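Transcriptional regulator (Vibrio virus VP882, PDB 7DWM) binds the small signal molecule 3,5-dimethylpyrazin-2-ol (DPO) in a PAS-type domain and probably acts on transcription as a DNA-binding regulator of the LuxR family. Local coordinates at residues 30-38 / 55-63; 81-92 / 102-110. All blocks are in the same frame, centred on the assembly; numbering follows the deposited sequence.

Interaction 1. Residues 30-38 / 55-63; sequences IKDTKSVFI and VEGLTDADM. With A1U (3,5-dimethylpyrazin-2-ol), chain C.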
loop_
_atom_site.group_PDB
_atom_site.type_symbol
_atom_site.label_atom_id
_atom_site.label_comp_id
_atom_site.label_asym_id
_atom_site.label_seq_id
_atom_site.Cartn_x
_atom_site.Cartn_y
_atom_site.Cartn_z
ATOM N N ILE A 30 -15.772 8.726 11.432
ATOM C CA ILE A 30 -15.856 10.044 10.807
ATOM C C ILE A 30 -15.924 11.109 11.899
ATOM O O ILE A 30 -16.542 10.913 12.956
ATOM C CB ILE A 30 -17.044 10.160 9.811
ATOM C CG1 ILE A 30 -18.413 10.260 10.498
ATOM C CG2 ILE A 30 -17.043 9.031 8.803
ATOM C CD1 ILE A 30 -18.800 11.665 10.911
ATOM N N LYS A 31 -15.267 12.235 11.653
ATOM C CA LYS A 31 -15.417 13.399 12.517
ATOM C C LYS A 31 -15.724 14.627 11.667
ATOM O O LYS A 31 -15.728 14.572 10.436
ATOM C CB LYS A 31 -14.194 13.618 13.411
ATOM C CG LYS A 31 -12.877 13.575 12.717
ATOM C CD LYS A 31 -11.925 12.774 13.566
ATOM C CE LYS A 31 -10.540 12.825 13.005
ATOM N NZ LYS A 31 -9.541 12.309 13.962
ATOM N N ASP A 32 -15.947 15.746 12.351
ATOM C CA ASP A 32 -16.504 16.958 11.773
ATOM C C ASP A 32 -15.390 17.928 11.383
ATOM O O ASP A 32 -14.200 17.601 11.435
ATOM C CB ASP A 32 -17.476 17.577 12.781
ATOM C CG ASP A 32 -18.373 18.631 12.176
ATOM O OD1 ASP A 32 -18.337 19.770 12.680
ATOM O OD2 ASP A 32 -19.111 18.326 11.213
ATOM N N THR A 33 -15.778 19.142 10.981
ATOM C CA THR A 33 -14.833 20.199 10.656
ATOM C C THR A 33 -14.165 20.769 11.896
ATOM O O THR A 33 -13.199 21.528 11.766
ATOM C CB THR A 33 -15.525 21.323 9.878
ATOM O OG1 THR A 33 -14.595 22.389 9.648
ATOM C CG2 THR A 33 -16.715 21.865 10.661
ATOM N N LYS A 34 -14.680 20.464 13.084
ATOM C CA LYS A 34 -14.010 20.776 14.335
ATOM C C LYS A 34 -13.200 19.589 14.847
ATOM O O LYS A 34 -12.803 19.568 16.019
ATOM C CB LYS A 34 -15.030 21.237 15.374
ATOM C CG LYS A 34 -15.492 22.674 15.185
ATOM C CD LYS A 34 -16.965 22.833 15.508
ATOM C CE LYS A 34 -17.167 23.296 16.942
ATOM N NZ LYS A 34 -18.609 23.378 17.305
ATOM N N SER A 35 -12.932 18.612 13.975
ATOM C CA SER A 35 -12.286 17.343 14.312
ATOM C C SER A 35 -12.931 16.652 15.509
ATOM O O SER A 35 -12.268 15.895 16.229
ATOM C CB SER A 35 -10.787 17.540 14.567
ATOM O OG SER A 35 -10.264 16.484 15.358
ATOM N N VAL A 36 -14.217 16.892 15.741
ATOM C CA VAL A 36 -14.952 16.248 16.820
ATOM C C VAL A 36 -15.639 14.995 16.290
ATOM O O VAL A 36 -16.272 15.024 15.228
ATOM C CB VAL A 36 -15.966 17.222 17.441
ATOM C CG1 VAL A 36 -16.465 16.707 18.758
ATOM C CG2 VAL A 36 -15.327 18.589 17.632
ATOM N N PHE A 37 -15.517 13.893 17.032
ATOM C CA PHE A 37 -16.041 12.600 16.603
ATOM C C PHE A 37 -17.550 12.658 16.387
ATOM O O PHE A 37 -18.281 13.198 17.223
ATOM C CB PHE A 37 -15.731 11.534 17.660
ATOM C CG PHE A 37 -14.356 10.941 17.560
ATOM C CD1 PHE A 37 -13.829 10.209 18.614
ATOM C CD2 PHE A 37 -13.595 11.099 16.415
ATOM C CE1 PHE A 37 -12.564 9.654 18.529
ATOM C CE2 PHE A 37 -12.333 10.544 16.326
ATOM C CZ PHE A 37 -11.818 9.825 17.383
ATOM N N ILE A 38 -18.033 12.106 15.275
ATOM C CA ILE A 38 -19.461 11.841 15.134
ATOM C C ILE A 38 -19.767 10.361 15.349
ATOM O O ILE A 38 -20.769 10.014 15.975
ATOM C CB ILE A 38 -20.028 12.345 13.787
ATOM C CG1 ILE A 38 -19.973 13.881 13.684
ATOM C CG2 ILE A 38 -21.480 11.849 13.611
ATOM C CD1 ILE A 38 -18.781 14.458 13.072
ATOM N N VAL A 55 -17.661 6.814 24.503
ATOM C CA VAL A 55 -17.493 8.290 24.323
ATOM C C VAL A 55 -17.316 8.725 22.860
ATOM O O VAL A 55 -16.507 8.152 22.138
ATOM C CB VAL A 55 -16.353 8.820 25.212
ATOM C CG1 VAL A 55 -16.849 9.853 26.207
ATOM C CG2 VAL A 55 -15.638 7.699 25.939
ATOM N N GLU A 56 -18.112 9.734 22.491
ATOM C CA GLU A 56 -18.228 10.369 21.152
ATOM C C GLU A 56 -18.502 11.860 21.334
ATOM O O GLU A 56 -19.065 12.229 22.366
ATOM C CB GLU A 56 -19.437 9.879 20.356
ATOM C CG GLU A 56 -20.296 8.826 21.029
ATOM C CD GLU A 56 -20.725 9.083 22.458
ATOM O OE1 GLU A 56 -21.457 8.245 23.007
ATOM O OE2 GLU A 56 -20.231 10.064 23.037
ATOM N N GLY A 57 -18.167 12.659 20.320
ATOM C CA GLY A 57 -18.342 14.123 20.352
ATOM C C GLY A 57 -17.117 14.827 20.911
ATOM O O GLY A 57 -17.096 16.061 20.907
ATOM N N LEU A 58 -16.123 14.062 21.363
ATOM C CA LEU A 58 -14.867 14.619 21.925
ATOM C C LEU A 58 -13.849 14.819 20.808
ATOM O O LEU A 58 -14.170 14.513 19.651
ATOM C CB LEU A 58 -14.315 13.657 22.972
ATOM C CG LEU A 58 -15.149 12.403 23.169
ATOM C CD1 LEU A 58 -15.147 11.575 21.903
ATOM C CD2 LEU A 58 -14.619 11.599 24.334
ATOM N N THR A 59 -12.692 15.375 21.163
ATOM C CA THR A 59 -11.580 15.576 20.207
ATOM C C THR A 59 -10.667 14.352 20.251
ATOM O O THR A 59 -10.968 13.406 20.985
ATOM C CB THR A 59 -10.773 16.820 20.575
ATOM O OG1 THR A 59 -10.609 16.767 21.986
ATOM C CG2 THR A 59 -11.470 18.105 20.198
ATOM N N ASP A 60 -9.564 14.385 19.510
ATOM C CA ASP A 60 -8.683 13.223 19.488
ATOM C C ASP A 60 -7.966 13.012 20.813
ATOM O O ASP A 60 -7.444 11.918 21.055
ATOM C CB ASP A 60 -7.686 13.340 18.338
ATOM C CG ASP A 60 -8.257 12.836 17.031
ATOM O OD1 ASP A 60 -8.753 11.689 17.009
ATOM O OD2 ASP A 60 -8.213 13.578 16.028
ATOM N N ALA A 61 -7.938 14.024 21.679
ATOM C CA ALA A 61 -7.381 13.877 23.022
ATOM C C ALA A 61 -8.385 13.057 23.821
ATOM O O ALA A 61 -9.130 13.548 24.671
ATOM C CB ALA A 61 -7.131 15.228 23.668
ATOM N N ASP A 62 -8.392 11.766 23.531
ATOM C CA ASP A 62 -9.392 10.859 24.069
ATOM C C ASP A 62 -8.991 10.422 25.473
ATOM O O ASP A 62 -8.067 10.971 26.081
ATOM C CB ASP A 62 -9.558 9.653 23.149
ATOM C CG ASP A 62 -10.496 9.922 21.983
ATOM O OD1 ASP A 62 -11.663 9.496 22.078
ATOM O OD2 ASP A 62 -10.076 10.548 20.982
ATOM N N MET A 63 -9.707 9.420 25.981
ATOM C CA MET A 63 -9.473 8.822 27.287
ATOM C C MET A 63 -8.554 7.616 27.071
ATOM O O MET A 63 -8.615 6.970 26.019
ATOM C CB MET A 63 -10.787 8.352 27.923
ATOM C CG MET A 63 -11.992 9.295 27.965
ATOM S SD MET A 63 -12.422 10.075 29.526
ATOM C CE MET A 63 -13.802 8.986 29.912
HETATM C CAB A1U C . -4.734 8.366 14.562
HETATM C CAC A1U C . -5.647 7.645 15.370
HETATM C CAE A1U C . -7.392 8.966 14.531
HETATM C CAF A1U C . -6.411 9.631 13.764
HETATM C CAG A1U C . -5.141 6.538 16.253
HETATM C CAH A1U C . -8.846 9.324 14.480
HETATM N NAA A1U C . -5.102 9.385 13.739
HETATM N NAD A1U C . -6.972 7.968 15.331
HETATM O OAI A1U C . -6.896 10.666 12.942
#
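The ammonium of Lys31 is held by several partners in the DPO pocket of this PAS fold. Its NZ makes a salt bridge to Asp60 OD2 at 2.8 Å, taken on the syn lone pair of that oxygen, with a weaker bond to Asp60 OD1. NZ also reaches the ligand hydroxyl oxygen OAI through a weak 3.3 Å hydrogen bond, and Asp78 of helix 71-80 adds a second carboxylate. Two acidic partners would favour a charged lysine. The side chain is bent at chi2 (-137°) and then runs extended, which carries NZ from strand 28-32 across to the loop that holds Asp60.

Further along, backbone bonds tie that loop to the start of strand 37-40: Phe37 N gives a bond to Leu58 O at 3.0 Å, while Gly57 N returns only a weak one to Phe37 O. The Phe37 ring packs against the 55-63 loop. Its CD1 lies 3.8 Å from Leu58 CD1, and Phe44 meets the ring nearly at right angles. Two carboxylates approach the far end of the ring, that of Asp60 almost perpendicular to the ring plane (87°) and that of Asp62 turned 39° from it. The ligand methyl CAH sits at the ring edge, 4.1 Å from Phe37 CE2. The same methyl carbon is 3.5 Å from Asp60 OD1.

Interaction 2. Residues 81-92 / 102-110; sequences VEQGREKKIVLD and VFTFTKTPL. With A1U (3,5-dimethylpyrazin-2-ol), chain C.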
loop_
_atom_site.group_PDB
_atom_site.type_symbol
_atom_site.label_atom_id
_atom_site.label_comp_id
_atom_site.label_asym_id
_atom_site.label_seq_id
_atom_site.Cartn_x
_atom_site.Cartn_y
_atom_site.Cartn_z
ATOM N N VAL A 81 -6.885 17.360 4.525
ATOM C CA VAL A 81 -7.872 16.586 3.788
ATOM C C VAL A 81 -9.063 17.455 3.398
ATOM O O VAL A 81 -9.561 17.372 2.265
ATOM C CB VAL A 81 -8.286 15.357 4.624
ATOM C CG1 VAL A 81 -8.731 15.764 6.012
ATOM C CG2 VAL A 81 -9.376 14.591 3.930
ATOM N N GLU A 82 -9.553 18.288 4.324
ATOM C CA GLU A 82 -10.822 18.972 4.090
ATOM C C GLU A 82 -10.706 20.034 3.006
ATOM O O GLU A 82 -11.686 20.307 2.303
ATOM C CB GLU A 82 -11.352 19.580 5.391
ATOM C CG GLU A 82 -12.292 18.641 6.153
ATOM C CD GLU A 82 -12.313 18.914 7.645
ATOM O OE1 GLU A 82 -11.882 20.013 8.046
ATOM O OE2 GLU A 82 -12.756 18.035 8.416
ATOM N N GLN A 83 -9.503 20.552 2.787
ATOM C CA GLN A 83 -9.350 21.550 1.702
ATOM C C GLN A 83 -8.972 20.834 0.404
ATOM O O GLN A 83 -8.267 21.452 -0.409
ATOM C CB GLN A 83 -8.277 22.574 2.048
ATOM C CG GLN A 83 -8.747 23.628 3.029
ATOM C CD GLN A 83 -7.588 24.076 3.875
ATOM O OE1 GLN A 83 -6.588 24.567 3.365
ATOM N NE2 GLN A 83 -7.706 23.890 5.180
ATOM N N GLY A 84 -9.357 19.563 0.254
ATOM C CA GLY A 84 -9.041 18.831 -0.990
ATOM C C GLY A 84 -9.939 17.633 -1.244
ATOM O O GLY A 84 -10.488 17.072 -0.281
ATOM N N ARG A 85 -10.124 17.294 -2.521
ATOM C CA ARG A 85 -10.914 16.110 -2.944
ATOM C C ARG A 85 -10.169 14.818 -2.604
ATOM O O ARG A 85 -10.825 13.865 -2.146
ATOM C CB ARG A 85 -11.149 16.132 -4.458
ATOM C CG ARG A 85 -11.551 17.488 -5.016
ATOM C CD ARG A 85 -10.401 18.235 -5.665
ATOM N NE ARG A 85 -10.865 19.241 -6.608
ATOM C CZ ARG A 85 -11.898 20.053 -6.408
ATOM N NH1 ARG A 85 -12.593 19.993 -5.286
ATOM N NH2 ARG A 85 -12.231 20.930 -7.334
ATOM N N GLU A 86 -8.848 14.821 -2.819
ATOM C CA GLU A 86 -7.961 13.633 -2.683
ATOM C C GLU A 86 -7.827 13.171 -1.228
ATOM O O GLU A 86 -8.032 13.987 -0.322
ATOM C CB GLU A 86 -6.597 13.917 -3.315
ATOM C CG GLU A 86 -6.015 15.261 -2.919
ATOM C CD GLU A 86 -5.980 16.312 -4.015
ATOM O OE1 GLU A 86 -6.675 16.131 -5.033
ATOM O OE2 GLU A 86 -5.261 17.311 -3.845
ATOM N N LYS A 87 -7.527 11.882 -1.050
ATOM C CA LYS A 87 -7.364 11.249 0.278
ATOM C C LYS A 87 -5.902 11.352 0.709
ATOM O O LYS A 87 -5.062 11.546 -0.166
ATOM C CB LYS A 87 -7.651 9.754 0.150
ATOM C CG LYS A 87 -6.418 8.909 -0.135
ATOM C CD LYS A 87 -6.723 7.512 -0.602
ATOM C CE LYS A 87 -5.609 6.902 -1.425
ATOM N NZ LYS A 87 -4.691 7.936 -1.955
ATOM N N LYS A 88 -5.634 11.266 2.015
ATOM C CA LYS A 88 -4.270 11.253 2.520
ATOM C C LYS A 88 -4.109 10.132 3.532
ATOM O O LYS A 88 -4.971 9.912 4.391
ATOM C CB LYS A 88 -3.865 12.593 3.161
ATOM C CG LYS A 88 -3.662 13.753 2.182
ATOM C CD LYS A 88 -4.994 14.407 1.854
ATOM C CE LYS A 88 -5.054 14.917 0.424
ATOM N NZ LYS A 88 -6.178 15.883 0.264
ATOM N N ILE A 89 -2.991 9.427 3.421
ATOM C CA ILE A 89 -2.683 8.269 4.244
ATOM C C ILE A 89 -1.707 8.695 5.328
ATOM O O ILE A 89 -0.703 9.372 5.055
ATOM C CB ILE A 89 -2.114 7.117 3.392
ATOM C CG1 ILE A 89 -2.995 6.882 2.163
ATOM C CG2 ILE A 89 -2.031 5.841 4.193
ATOM C CD1 ILE A 89 -2.251 6.283 0.984
ATOM N N VAL A 90 -2.008 8.313 6.560
ATOM C CA VAL A 90 -1.163 8.587 7.708
ATOM C C VAL A 90 -0.643 7.293 8.310
ATOM O O VAL A 90 -1.411 6.358 8.600
ATOM C CB VAL A 90 -1.891 9.467 8.732
ATOM C CG1 VAL A 90 -2.704 8.651 9.649
ATOM C CG2 VAL A 90 -0.819 10.216 9.602
ATOM N N LEU A 91 0.680 7.213 8.409
ATOM C CA LEU A 91 1.384 6.194 9.166
ATOM C C LEU A 91 1.343 6.592 10.630
ATOM O O LEU A 91 1.964 7.586 11.028
ATOM C CB LEU A 91 2.824 6.052 8.672
ATOM C CG LEU A 91 3.795 5.180 9.492
ATOM C CD1 LEU A 91 3.342 3.727 9.525
ATOM C CD2 LEU A 91 5.211 5.289 8.945
ATOM N N ASP A 92 0.609 5.831 11.428
ATOM C CA ASP A 92 0.450 6.067 12.855
ATOM C C ASP A 92 1.084 4.897 13.593
ATOM O O ASP A 92 0.522 3.801 13.640
ATOM C CB ASP A 92 -1.032 6.209 13.203
ATOM C CG ASP A 92 -1.512 7.660 13.221
ATOM O OD1 ASP A 92 -1.114 8.443 14.102
ATOM O OD2 ASP A 92 -2.317 8.041 12.369
ATOM N N VAL A 102 1.736 -0.599 14.282
ATOM C CA VAL A 102 2.020 0.193 13.094
ATOM C C VAL A 102 0.731 0.213 12.283
ATOM O O VAL A 102 0.417 -0.751 11.577
ATOM C CB VAL A 102 3.179 -0.394 12.279
ATOM C CG1 VAL A 102 3.485 0.479 11.072
ATOM C CG2 VAL A 102 4.415 -0.575 13.151
ATOM N N PHE A 103 -0.037 1.289 12.393
ATOM C CA PHE A 103 -1.264 1.417 11.632
ATOM C C PHE A 103 -1.070 2.358 10.455
ATOM O O PHE A 103 -0.206 3.239 10.454
ATOM C CB PHE A 103 -2.403 1.930 12.517
ATOM C CG PHE A 103 -3.281 0.845 13.056
ATOM C CD1 PHE A 103 -4.606 0.748 12.662
ATOM C CD2 PHE A 103 -2.785 -0.081 13.956
ATOM C CE1 PHE A 103 -5.420 -0.254 13.157
ATOM C CE2 PHE A 103 -3.593 -1.087 14.455
ATOM C CZ PHE A 103 -4.912 -1.171 14.056
ATOM N N THR A 104 -1.898 2.148 9.445
ATOM C CA THR A 104 -2.164 3.125 8.404
ATOM C C THR A 104 -3.552 3.695 8.655
ATOM O O THR A 104 -4.530 2.942 8.707
ATOM C CB THR A 104 -2.068 2.459 7.030
ATOM O OG1 THR A 104 -0.691 2.209 6.714
ATOM C CG2 THR A 104 -2.738 3.287 5.946
ATOM N N PHE A 105 -3.636 5.015 8.815
ATOM C CA PHE A 105 -4.914 5.718 8.911
ATOM C C PHE A 105 -5.116 6.547 7.648
ATOM O O PHE A 105 -4.418 7.542 7.431
ATOM C CB PHE A 105 -4.983 6.579 10.170
ATOM C CG PHE A 105 -5.382 5.813 11.396
ATOM C CD1 PHE A 105 -6.718 5.651 11.726
ATOM C CD2 PHE A 105 -4.421 5.236 12.210
ATOM C CE1 PHE A 105 -7.088 4.935 12.851
ATOM C CE2 PHE A 105 -4.783 4.518 13.334
ATOM C CZ PHE A 105 -6.120 4.367 13.655
ATOM N N THR A 106 -6.069 6.119 6.819
ATOM C CA THR A 106 -6.424 6.804 5.582
ATOM C C THR A 106 -7.558 7.791 5.844
ATOM O O THR A 106 -8.655 7.389 6.251
ATOM C CB THR A 106 -6.830 5.793 4.507
ATOM O OG1 THR A 106 -8.186 5.384 4.710
ATOM C CG2 THR A 106 -5.927 4.582 4.566
ATOM N N LYS A 107 -7.291 9.076 5.612
ATOM C CA LYS A 107 -8.266 10.127 5.880
ATOM C C LYS A 107 -8.703 10.779 4.576
ATOM O O LYS A 107 -7.866 11.240 3.791
ATOM C CB LYS A 107 -7.688 11.152 6.852
ATOM C CG LYS A 107 -7.058 10.476 8.060
ATOM C CD LYS A 107 -6.158 11.383 8.884
ATOM C CE LYS A 107 -6.965 12.377 9.698
ATOM N NZ LYS A 107 -6.116 13.104 10.682
ATOM N N THR A 108 -10.018 10.789 4.359
ATOM C CA THR A 108 -10.703 11.226 3.154
ATOM C C THR A 108 -11.725 12.312 3.483
ATOM O O THR A 108 -12.297 12.314 4.572
ATOM C CB THR A 108 -11.411 10.050 2.470
ATOM O OG1 THR A 108 -12.049 10.514 1.275
ATOM C CG2 THR A 108 -12.433 9.417 3.414
ATOM N N PRO A 109 -11.954 13.245 2.559
ATOM C CA PRO A 109 -13.008 14.250 2.782
ATOM C C PRO A 109 -14.395 13.619 2.844
ATOM O O PRO A 109 -14.728 12.717 2.075
ATOM C CB PRO A 109 -12.868 15.182 1.570
ATOM C CG PRO A 109 -11.516 14.871 0.967
ATOM C CD PRO A 109 -11.254 13.435 1.282
ATOM N N LEU A 110 -15.212 14.109 3.773
ATOM C CA LEU A 110 -16.593 13.651 3.918
ATOM C C LEU A 110 -17.544 14.508 3.091
ATOM O O LEU A 110 -17.814 15.673 3.417
ATOM C CB LEU A 110 -17.001 13.605 5.386
ATOM C CG LEU A 110 -18.365 12.941 5.608
ATOM C CD1 LEU A 110 -18.394 12.051 6.843
ATOM C CD2 LEU A 110 -19.445 13.972 5.722
HETATM C CAB A1U C . -4.734 8.366 14.562
HETATM C CAC A1U C . -5.647 7.645 15.370
HETATM C CAE A1U C . -7.392 8.966 14.531
HETATM C CAF A1U C . -6.411 9.631 13.764
HETATM C CAG A1U C . -5.141 6.538 16.253
HETATM C CAH A1U C . -8.846 9.324 14.480
HETATM N NAA A1U C . -5.102 9.385 13.739
HETATM N NAD A1U C . -6.972 7.968 15.331
HETATM O OAI A1U C . -6.896 10.666 12.942
#
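Strands 88-92 and 102-110 run antiparallel, 154° between their directions, as the two arms of a beta hairpin in the PAS-fold sheet. Three hydrogen-bonded pairs, Lys88 with Lys107, Val90 with Phe105 and Asp92 with Phe103, each close with two backbone bonds; Lys88 N to Lys107 O measures 2.9 Å. The non-hydrogen-bonded pairs between them turn Ile89, Leu91, Thr104 and Thr106 to the other face, where Ile89 and Leu91 pack on Arg133 and Ala137 of the second subunit.

Asp92, Phe105 and Lys107 face the DPO ligand. One face of the Phe105 ring is turned to the ligand, with ligand CAC 3.7 Å from its plane and offset toward the rim. Asp92 stands across Phe105, its carboxylate plane 86° from the ring and OD2 3.5 Å from Phe105 CD2; its OD1 bonds His94. Lys107, kinked at chi3 (74°), bends its end toward the pocket, where Gln77 and Asp78 hold NZ. At the end away from the hairpin turn, beside the type I turn from Val81 to Gly84, Val81 CG2 touches Pro109 CD, 3.4 Å away. From Lys107 NZ to ligand OAI the bond is weak, at 3.4 Å.

The two contacts meet around one DPO molecule, their centres about 16 Å apart. Interaction 2 is the more buried: a regular antiparallel pairing inside the sheet, with repeated backbone bonds and one face turned to the second subunit. Interaction 1 is partly buried and joins the strand 28-32 and 37-40 region to an irregular loop, relying on a salt bridge, one good and one weak backbone bond, and an aromatic ring. Both send a lysine toward ligand OAI, and Asp78 pairs with each, so helix 71-80 joins the two contacts through one carboxylate. Interaction 2 supplies a ring face to the ligand, interaction 1 a ring edge. They touch directly where Ile30 packs on Leu110.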